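Local atomic coordinates of uncharacterized conserved protein of COG5135 (Nostoc punctiforme, PDB entry 2I51), a protein that binds flavin mononucleotide in a fold related to pyridoxamine 5'-phosphate oxidase and is probably a flavin-dependent oxidoreductase of unknown substrate. Residues A5-A10 / Q186-E191; T95-D100 / P108-M113; A112-Q115 / A121-Q124; K132-I135 / A140-P143. All blocks are in the same frame, centred on the assembly; numbering follows the deposited sequence.

Contact 1 of 4, residues A5-A10 / Q186-E191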
# COMPACT_ATOMS: atom_id res chain seq x y z
N ALA A 5 -3.30 22.92 -4.83
CA ALA A 5 -4.00 21.97 -5.66
C ALA A 5 -5.41 21.79 -5.13
O ALA A 5 -5.66 21.91 -3.92
CB ALA A 5 -3.24 20.63 -5.65
N PRO A 6 -6.36 21.46 -6.01
CA PRO A 6 -7.77 21.46 -5.64
C PRO A 6 -8.20 20.35 -4.69
O PRO A 6 -9.31 20.39 -4.18
CB PRO A 6 -8.47 21.29 -7.00
CG PRO A 6 -7.49 20.63 -7.85
CD PRO A 6 -6.19 21.27 -7.46
N TRP A 7 -7.33 19.38 -4.47
CA TRP A 7 -7.56 18.29 -3.54
C TRP A 7 -6.94 18.56 -2.17
O TRP A 7 -7.10 17.74 -1.25
CB TRP A 7 -7.03 16.93 -4.08
CG TRP A 7 -5.68 17.03 -4.74
CD1 TRP A 7 -5.45 17.13 -6.07
CD2 TRP A 7 -4.39 17.09 -4.11
NE1 TRP A 7 -4.12 17.25 -6.31
CE2 TRP A 7 -3.43 17.23 -5.14
CE3 TRP A 7 -3.94 17.01 -2.78
CZ2 TRP A 7 -2.05 17.30 -4.87
CZ3 TRP A 7 -2.59 17.11 -2.52
CH2 TRP A 7 -1.65 17.27 -3.57
N ARG A 8 -6.29 19.71 -2.01
CA ARG A 8 -5.65 20.00 -0.74
C ARG A 8 -6.66 20.18 0.40
O ARG A 8 -6.40 19.73 1.53
CB ARG A 8 -4.73 21.21 -0.82
CG ARG A 8 -3.45 20.93 -1.57
CD ARG A 8 -2.46 20.19 -0.78
NE ARG A 8 -1.94 20.83 0.44
CZ ARG A 8 -0.86 21.62 0.46
NH1 ARG A 8 -0.23 21.95 -0.65
NH2 ARG A 8 -0.39 22.09 1.61
N GLY A 9 -7.79 20.80 0.12
CA GLY A 9 -8.81 20.91 1.14
C GLY A 9 -9.35 19.58 1.60
O GLY A 9 -9.58 19.37 2.80
N ALA A 10 -9.52 18.65 0.66
CA ALA A 10 -10.01 17.31 0.97
C ALA A 10 -9.03 16.62 1.90
O ALA A 10 -9.41 15.94 2.90
CB ALA A 10 -10.24 16.48 -0.32
N GLN A 186 0.56 22.57 -15.81
CA GLN A 186 0.44 22.59 -14.35
C GLN A 186 -0.97 22.97 -13.86
O GLN A 186 -1.16 23.30 -12.69
CB GLN A 186 1.52 23.43 -13.70
CG GLN A 186 2.94 22.90 -13.97
CD GLN A 186 3.22 21.56 -13.29
N GLU A 187 -1.94 22.86 -14.75
CA GLU A 187 -3.31 23.17 -14.43
C GLU A 187 -4.03 21.87 -14.02
O GLU A 187 -3.90 20.85 -14.70
CB GLU A 187 -4.01 23.79 -15.61
CG GLU A 187 -3.32 25.06 -16.09
CD GLU A 187 -3.79 25.52 -17.45
OE1 GLU A 187 -4.27 24.69 -18.25
OE2 GLU A 187 -3.64 26.73 -17.73
N TRP A 188 -4.80 21.95 -12.94
CA TRP A 188 -5.59 20.81 -12.47
C TRP A 188 -7.01 20.81 -13.03
O TRP A 188 -7.64 21.86 -13.19
CB TRP A 188 -5.66 20.80 -10.94
CG TRP A 188 -4.41 20.41 -10.29
CD1 TRP A 188 -3.40 21.25 -9.86
CD2 TRP A 188 -3.97 19.08 -9.99
NE1 TRP A 188 -2.38 20.50 -9.32
CE2 TRP A 188 -2.72 19.16 -9.39
CE3 TRP A 188 -4.55 17.81 -10.17
CZ2 TRP A 188 -2.02 18.04 -8.97
CZ3 TRP A 188 -3.85 16.69 -9.77
CH2 TRP A 188 -2.61 16.80 -9.18
N SER A 189 -7.48 19.61 -13.37
CA SER A 189 -8.89 19.38 -13.73
C SER A 189 -9.43 18.32 -12.79
O SER A 189 -8.66 17.58 -12.16
CB SER A 189 -8.99 18.92 -15.18
OG SER A 189 -8.33 17.69 -15.38
N SER A 190 -10.74 18.32 -12.59
CA SER A 190 -11.37 17.27 -11.80
C SER A 190 -12.66 16.77 -12.40
O SER A 190 -13.30 17.47 -13.18
CB SER A 190 -11.61 17.74 -10.40
OG SER A 190 -12.57 18.73 -10.35
N GLU A 191 -13.03 15.55 -12.05
CA GLU A 191 -14.25 14.96 -12.55
C GLU A 191 -14.77 13.89 -11.62
O GLU A 191 -14.00 13.10 -11.07
CB GLU A 191 -14.10 14.37 -13.95
CG GLU A 191 -13.15 13.22 -14.14
CD GLU A 191 -13.41 12.45 -15.44
OE1 GLU A 191 -14.52 12.58 -16.01
OE2 GLU A 191 -12.50 11.70 -15.87

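Contact 2 of 4, residues T95-D100 / P108-M113. With EDO (1,2-ethanediol), chain L; EDO (1,2-ethanediol), chain M.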
# COMPACT_ATOMS: atom_id res chain seq x y z
N THR A 95 11.19 12.72 -5.85
CA THR A 95 12.52 13.31 -5.77
C THR A 95 13.19 12.80 -4.49
O THR A 95 12.63 12.94 -3.43
CB THR A 95 12.44 14.84 -5.71
OG1 THR A 95 11.69 15.38 -6.82
CG2 THR A 95 13.84 15.48 -5.76
N LEU A 96 14.37 12.21 -4.60
CA LEU A 96 15.09 11.68 -3.47
C LEU A 96 16.29 12.59 -3.25
O LEU A 96 17.15 12.73 -4.12
CB LEU A 96 15.56 10.25 -3.78
CG LEU A 96 16.15 9.43 -2.64
CD1 LEU A 96 15.16 9.12 -1.50
CD2 LEU A 96 16.73 8.12 -3.19
N ILE A 97 16.27 13.27 -2.12
CA ILE A 97 17.31 14.23 -1.75
C ILE A 97 18.15 13.59 -0.65
O ILE A 97 17.71 13.46 0.51
CB ILE A 97 16.71 15.59 -1.30
CG1 ILE A 97 15.72 16.13 -2.32
CG2 ILE A 97 17.80 16.67 -1.08
CD1 ILE A 97 14.35 15.80 -2.01
N SER A 98 19.37 13.22 -1.01
CA SER A 98 20.31 12.53 -0.11
C SER A 98 21.47 13.48 0.15
O SER A 98 21.33 14.68 -0.03
CB SER A 98 20.80 11.24 -0.76
OG SER A 98 21.54 11.54 -1.93
N SER A 99 22.63 12.95 0.51
CA SER A 99 23.80 13.80 0.63
C SER A 99 24.56 13.92 -0.69
O SER A 99 25.57 14.63 -0.75
CB SER A 99 24.75 13.25 1.71
OG SER A 99 25.08 11.91 1.40
N ASP A 100 24.12 13.24 -1.74
CA ASP A 100 24.78 13.43 -3.04
C ASP A 100 24.43 14.81 -3.64
O ASP A 100 23.63 15.55 -3.07
CB ASP A 100 24.53 12.27 -3.97
CG ASP A 100 23.20 12.30 -4.62
OD1 ASP A 100 22.50 13.34 -4.63
OD2 ASP A 100 22.85 11.23 -5.17
N PRO A 108 18.34 22.81 1.70
CA PRO A 108 17.69 23.43 2.83
C PRO A 108 16.43 22.67 3.29
O PRO A 108 16.20 22.56 4.51
CB PRO A 108 17.39 24.84 2.34
CG PRO A 108 18.44 25.10 1.30
CD PRO A 108 18.63 23.80 0.62
N ALA A 109 15.64 22.13 2.35
CA ALA A 109 14.48 21.35 2.72
C ALA A 109 14.87 20.09 3.44
O ALA A 109 14.24 19.69 4.38
CB ALA A 109 13.64 21.01 1.48
N ARG A 110 15.91 19.43 2.97
CA ARG A 110 16.40 18.21 3.64
C ARG A 110 16.89 18.48 5.06
O ARG A 110 16.59 17.72 5.99
CB ARG A 110 17.49 17.57 2.77
CG ARG A 110 18.20 16.33 3.36
CD ARG A 110 19.18 15.73 2.40
NE ARG A 110 19.99 14.69 3.03
CZ ARG A 110 21.24 14.83 3.46
NH1 ARG A 110 21.90 15.98 3.32
NH2 ARG A 110 21.81 13.80 4.08
N ILE A 111 17.64 19.55 5.19
CA ILE A 111 18.20 19.96 6.50
C ILE A 111 17.07 20.32 7.47
O ILE A 111 17.06 19.92 8.63
CB ILE A 111 19.18 21.14 6.33
CG1 ILE A 111 20.39 20.67 5.52
CG2 ILE A 111 19.62 21.65 7.72
CD1 ILE A 111 21.19 21.79 4.78
N ALA A 112 16.07 21.08 7.00
CA ALA A 112 14.93 21.42 7.81
C ALA A 112 14.20 20.18 8.28
O ALA A 112 13.80 20.10 9.43
CB ALA A 112 13.96 22.36 7.02
N MSE A 113 13.97 19.23 7.37
CA MSE A 113 13.28 18.01 7.77
C MSE A 113 14.04 17.29 8.88
O MSE A 113 13.47 16.83 9.88
CB MSE A 113 13.08 17.13 6.57
CG MSE A 113 12.44 15.76 6.80
SE MSE A 113 10.49 15.83 6.87
CE MSE A 113 10.40 16.09 8.66
C1 EDO L . 14.73 10.84 -7.93
O1 EDO L . 14.52 11.27 -9.29
C2 EDO L . 15.69 11.83 -7.30
O2 EDO L . 15.18 13.13 -7.19
C1 EDO M . 25.03 17.70 -0.02
O1 EDO M . 25.38 17.54 -1.40
C2 EDO M . 25.88 18.79 0.61
O2 EDO M . 25.53 20.09 0.11

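Contact 3 of 4, residues A112-Q115 / A121-Q124. With EDO (1,2-ethanediol), chain E; EDO (1,2-ethanediol), chain I.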
# COMPACT_ATOMS: atom_id res chain seq x y z
N ALA A 112 16.07 21.08 7.00
CA ALA A 112 14.93 21.42 7.81
C ALA A 112 14.20 20.18 8.28
O ALA A 112 13.80 20.10 9.43
CB ALA A 112 13.96 22.36 7.02
N MSE A 113 13.97 19.23 7.37
CA MSE A 113 13.28 18.01 7.77
C MSE A 113 14.04 17.29 8.88
O MSE A 113 13.47 16.83 9.88
CB MSE A 113 13.08 17.13 6.57
CG MSE A 113 12.44 15.76 6.80
SE MSE A 113 10.49 15.83 6.87
CE MSE A 113 10.40 16.09 8.66
N TRP A 114 15.34 17.11 8.68
CA TRP A 114 16.20 16.47 9.69
C TRP A 114 16.02 17.12 11.04
O TRP A 114 15.90 16.45 12.07
CB TRP A 114 17.68 16.60 9.25
CG TRP A 114 18.64 16.02 10.23
CD1 TRP A 114 19.47 16.72 11.06
CD2 TRP A 114 18.91 14.65 10.45
NE1 TRP A 114 20.26 15.86 11.77
CE2 TRP A 114 19.94 14.58 11.43
CE3 TRP A 114 18.39 13.46 9.95
CZ2 TRP A 114 20.45 13.39 11.87
CZ3 TRP A 114 18.93 12.26 10.40
CH2 TRP A 114 19.93 12.25 11.36
N GLN A 115 16.08 18.44 11.06
CA GLN A 115 16.01 19.20 12.30
C GLN A 115 14.64 19.10 12.99
O GLN A 115 14.58 19.20 14.23
CB GLN A 115 16.36 20.64 12.02
CG GLN A 115 17.85 20.79 11.67
CD GLN A 115 18.24 22.22 11.45
OE1 GLN A 115 17.39 23.11 11.57
NE2 GLN A 115 19.49 22.47 11.06
N ALA A 121 13.63 9.49 15.94
CA ALA A 121 13.56 9.34 14.53
C ALA A 121 14.98 9.51 13.94
O ALA A 121 15.38 8.74 13.08
CB ALA A 121 12.56 10.31 13.88
N ARG A 122 15.74 10.52 14.42
CA ARG A 122 17.12 10.64 13.91
C ARG A 122 18.01 9.44 14.26
O ARG A 122 18.84 9.02 13.48
CB ARG A 122 17.78 11.91 14.41
CG ARG A 122 17.27 13.20 13.77
CD ARG A 122 18.07 14.42 14.19
NE ARG A 122 17.76 14.86 15.56
CZ ARG A 122 16.75 15.66 15.86
NH1 ARG A 122 16.02 16.25 14.92
NH2 ARG A 122 16.46 15.85 17.13
N LEU A 123 17.80 8.89 15.49
CA LEU A 123 18.62 7.79 16.00
C LEU A 123 18.55 6.57 15.06
O LEU A 123 19.54 5.86 14.88
CB LEU A 123 18.18 7.38 17.43
CG LEU A 123 18.67 8.17 18.65
CD1 LEU A 123 17.82 7.89 19.89
CD2 LEU A 123 20.13 7.84 18.98
N GLN A 124 17.40 6.32 14.46
CA GLN A 124 17.24 5.14 13.60
C GLN A 124 18.17 5.13 12.41
O GLN A 124 18.51 4.08 11.89
CB GLN A 124 15.81 5.00 13.09
CG GLN A 124 14.79 4.76 14.13
CD GLN A 124 13.46 4.21 13.57
OE1 GLN A 124 13.34 3.91 12.37
NE2 GLN A 124 12.47 4.07 14.44
C1 EDO E . 13.41 23.10 10.95
O1 EDO E . 12.18 23.83 11.09
C2 EDO E . 14.58 24.03 11.13
O2 EDO E . 15.04 23.88 12.47
C1 EDO I . 14.38 5.05 8.38
O1 EDO I . 14.87 5.35 9.70
C2 EDO I . 13.29 6.06 8.02
O2 EDO I . 12.62 6.61 9.18

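Contact 4 of 4, residues K132-I135 / A140-P143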
# COMPACT_ATOMS: atom_id res chain seq x y z
N LYS A 132 20.11 -6.84 6.35
CA LYS A 132 21.15 -7.81 6.54
C LYS A 132 20.77 -8.68 7.73
O LYS A 132 19.88 -8.33 8.46
CB LYS A 132 22.49 -7.09 6.80
CG LYS A 132 22.93 -6.20 5.65
CD LYS A 132 23.04 -6.93 4.34
CE LYS A 132 23.69 -6.05 3.27
NZ LYS A 132 24.12 -6.86 2.11
N PRO A 133 21.47 -9.81 7.93
CA PRO A 133 21.20 -10.65 9.10
C PRO A 133 21.17 -9.90 10.41
O PRO A 133 22.04 -9.08 10.68
CB PRO A 133 22.39 -11.63 9.07
CG PRO A 133 22.60 -11.82 7.57
CD PRO A 133 22.52 -10.41 7.07
N ARG A 134 20.16 -10.18 11.24
CA ARG A 134 19.87 -9.37 12.42
C ARG A 134 21.05 -9.40 13.39
O ARG A 134 21.51 -10.48 13.79
CB ARG A 134 18.62 -9.90 13.13
CG ARG A 134 18.32 -9.23 14.49
CD ARG A 134 18.29 -7.73 14.40
NE ARG A 134 18.08 -7.13 15.69
CZ ARG A 134 16.92 -6.73 16.20
NH1 ARG A 134 15.79 -6.91 15.53
NH2 ARG A 134 16.92 -6.15 17.40
N ILE A 135 21.56 -8.22 13.72
CA ILE A 135 22.55 -8.06 14.78
C ILE A 135 21.85 -8.37 16.11
O ILE A 135 20.86 -7.74 16.44
CB ILE A 135 23.10 -6.64 14.78
CG1 ILE A 135 23.94 -6.40 13.51
CG2 ILE A 135 23.95 -6.35 16.04
CD1 ILE A 135 25.19 -7.27 13.45
N ALA A 140 23.81 -2.22 19.32
CA ALA A 140 23.85 -1.74 17.94
C ALA A 140 22.65 -0.88 17.60
O ALA A 140 22.69 -0.09 16.68
CB ALA A 140 23.93 -2.92 16.97
N PHE A 141 21.57 -1.04 18.37
CA PHE A 141 20.33 -0.29 18.16
C PHE A 141 20.15 0.88 19.12
O PHE A 141 19.13 1.56 19.06
CB PHE A 141 19.14 -1.26 18.21
CG PHE A 141 19.14 -2.20 17.06
CD1 PHE A 141 18.54 -1.83 15.87
CD2 PHE A 141 19.78 -3.43 17.12
CE1 PHE A 141 18.57 -2.65 14.76
CE2 PHE A 141 19.83 -4.24 16.03
CZ PHE A 141 19.19 -3.86 14.84
N GLU A 142 21.19 1.13 19.92
CA GLU A 142 21.22 2.20 20.92
C GLU A 142 22.42 3.10 20.71
O GLU A 142 23.14 3.38 21.64
CB GLU A 142 21.31 1.57 22.33
CG GLU A 142 20.13 0.65 22.65
CD GLU A 142 20.26 -0.09 23.97
OE1 GLU A 142 21.36 -0.14 24.55
OE2 GLU A 142 19.23 -0.67 24.40
N PRO A 143 22.61 3.59 19.46
CA PRO A 143 23.74 4.50 19.26
C PRO A 143 23.51 5.85 19.95
O PRO A 143 22.38 6.19 20.26
CB PRO A 143 23.76 4.68 17.74
CG PRO A 143 22.39 4.53 17.34
CD PRO A 143 21.83 3.41 18.23

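Contact 1 of 4, residues A5-A10 / Q186-E191
W188 turns one face of its indole to three consecutive residues, with A5 and P6 over the five-membered ring and W7 over the six-membered one. P6 CD lies 3.8 Å from the centroid of the W188 five-membered ring and A5 CB 4.2 Å from the same centroid, both over the face and both CH-pi contacts. Proline suits this place because its CD hydrogens, next to the ring nitrogen, are slightly acidic and its compact ring crosses the W188 side chain at about a right angle. The six-membered ring receives W7 edge-on. W7 NE1 comes to 3.3 Å from W188 CH2, and the two ring planes stand at 81°, a T-shaped stack in which the polar N-H edge of one indole faces the pi cloud of the other. W7 adopts the less common first torsion (chi1 42°), with CG between its backbone N and carbonyl carbon; this carries the indole back beside A5, whose CB lies over one of its faces. A type I turn from A5 to R8, closed by R8 N to A5 O at 3.0 Å, gathers the three residues on one side. Y180 of the neighbouring strand 176-182 also meets W7 edge-to-face and touches W188. This aromatic cluster packs the start of helix 8-17 against the C-terminal strand 188-192 of what is probably the FMN-binding split barrel, as in pyridoxamine 5'-phosphate oxidases.

Contact 2 of 4, residues T95-D100 / P108-M113
R110 reaches from helix 107-116 to the end of strand 86-97, where the chain leaves the antiparallel sheet through an ST turn in which S98 OG accepts from D100 N at 3.1 Å. Along 108-113, A109 packs on L157 of the adjoining strand 155-169, and R110 then carries the contact. Its CG is anti to the backbone N (chi1 176°) and the chain is extended as far as NE, which gives it the length to run past I97 in the opposite direction. R110 CD comes to 3.3 Å from I97 O and 3.9 Å from I97 CG2; the beta-branched isoleucine thus offers a methyl to the apolar methylenes of the arginine. Beyond them the guanidinium lays one face over the S98-S99 peptide, with S99 N above its centre. Its N-H groups are used elsewhere, among them NE by F155 O and NH1 by Q107 OE1, which fixes the turn of this buried group while the peptide lies against it. S98 O, which accepts from Q107 NE2, sits 3.2 Å above the plane of the R110 guanidinium, where the angle to NE is too poor for a hydrogen bond.

Contact 3 of 4, residues A112-Q115 / A121-Q124
R122 NH1 is gripped by backbone oxygens near the end of helix 107-116. The stronger bond runs to W114 O, at 2.9 Å from NH1 with an N-H...O angle of 151°; it lies in the carbonyl plane, and the oxygen is also within the plane of the guanidinium, at its edge. A longer, weak bond joins R122 NH1 to Q115 O at 3.4 Å, and L117 O is a further weak acceptor. Carbonyls in the last turn of a helix lack the usual amide donor four residues on, so a long cationic side chain is well suited to supply one. On its way there the arginine crosses the indole of W114. R122 CG stands 3.6 Å from the centroid of the W114 six-membered ring and almost on its normal, a CH-pi contact, while R122 CD comes to 3.3 Å from W114 CE2. Beyond CG the chain bends about the CG-CD bond (chi3 -75°), which lifts the guanidinium away from the ring face and toward the carbonyls; its plane is 65° from that of the indole, and the cation-pi term is at most weak. W114 NE1 donates to D147 O, which helps to fix the ring's rotation. F155 meets the same indole edge-to-face. With D119 OD1 forming a salt bridge to R122 NH2, a carboxylate and the negative end of the helix dipole probably offset the cost of burying the charge of R122, and the bonds join the short helix 119-123 to its predecessor.

Contact 4 of 4, residues K132-I135 / A140-P143
The F141 ring carries the guanidinium of R134 over one face, with NH2 3.7 Å above the plane and displaced toward the rim, while I135 O approaches at the edge near the ring plane; in turn, F141 CZ lies over one face of the guanidinium. The two flat groups are inclined by 52°. R134 CZ lies 4.3 Å from the F141 centroid, an off-centre cation-pi contact, and R134 NE is the nearest of its atoms to the ring, 3.4 Å from F141 CE2. W127 adds an edge-to-face partner for the phenyl. The position of the arginine follows from a bend in its chain (chi2 52°), which folds it back until R134 NE can donate to I135 O at 2.9 Å; the donor is tilted 32° from that carbonyl plane. Beside this polar pair, I135 CG2 meets A140 CB at 3.6 Å, an apolar contact of two methyls. F141 also packs on P174 of the second subunit, and R134 NH1 donates to Q175 O there. One guanidinium thus bonds to the carbonyl of the next residue, covers a phenyl face and reaches across the dimer interface. The aromatic face and the carbonyl oxygens together would probably stabilise its positive charge where the two subunits meet.

Contacts 2 and 3 share A112 and M113 on helix 107-116, their centres 11 Å apart, so one helix is tied to the sheet by R110 and to the next helix by the CH-pi contact and carbonyl bonds between W114 and R122. F155 links them further, as R110 NE donates to its oxygen and W114 meets its ring. Contact 4 follows in sequence, its centre 19 Å from that of contact 3. Contact 1 lies 44 Å from contact 4 between centres, yet the dimer brings P133 of one chain onto E191 of the other. Bound flavin mononucleotide is about 12 Å from the side chains of W114 and F141 and about 13 Å from that of S98; none of these three lines its pocket.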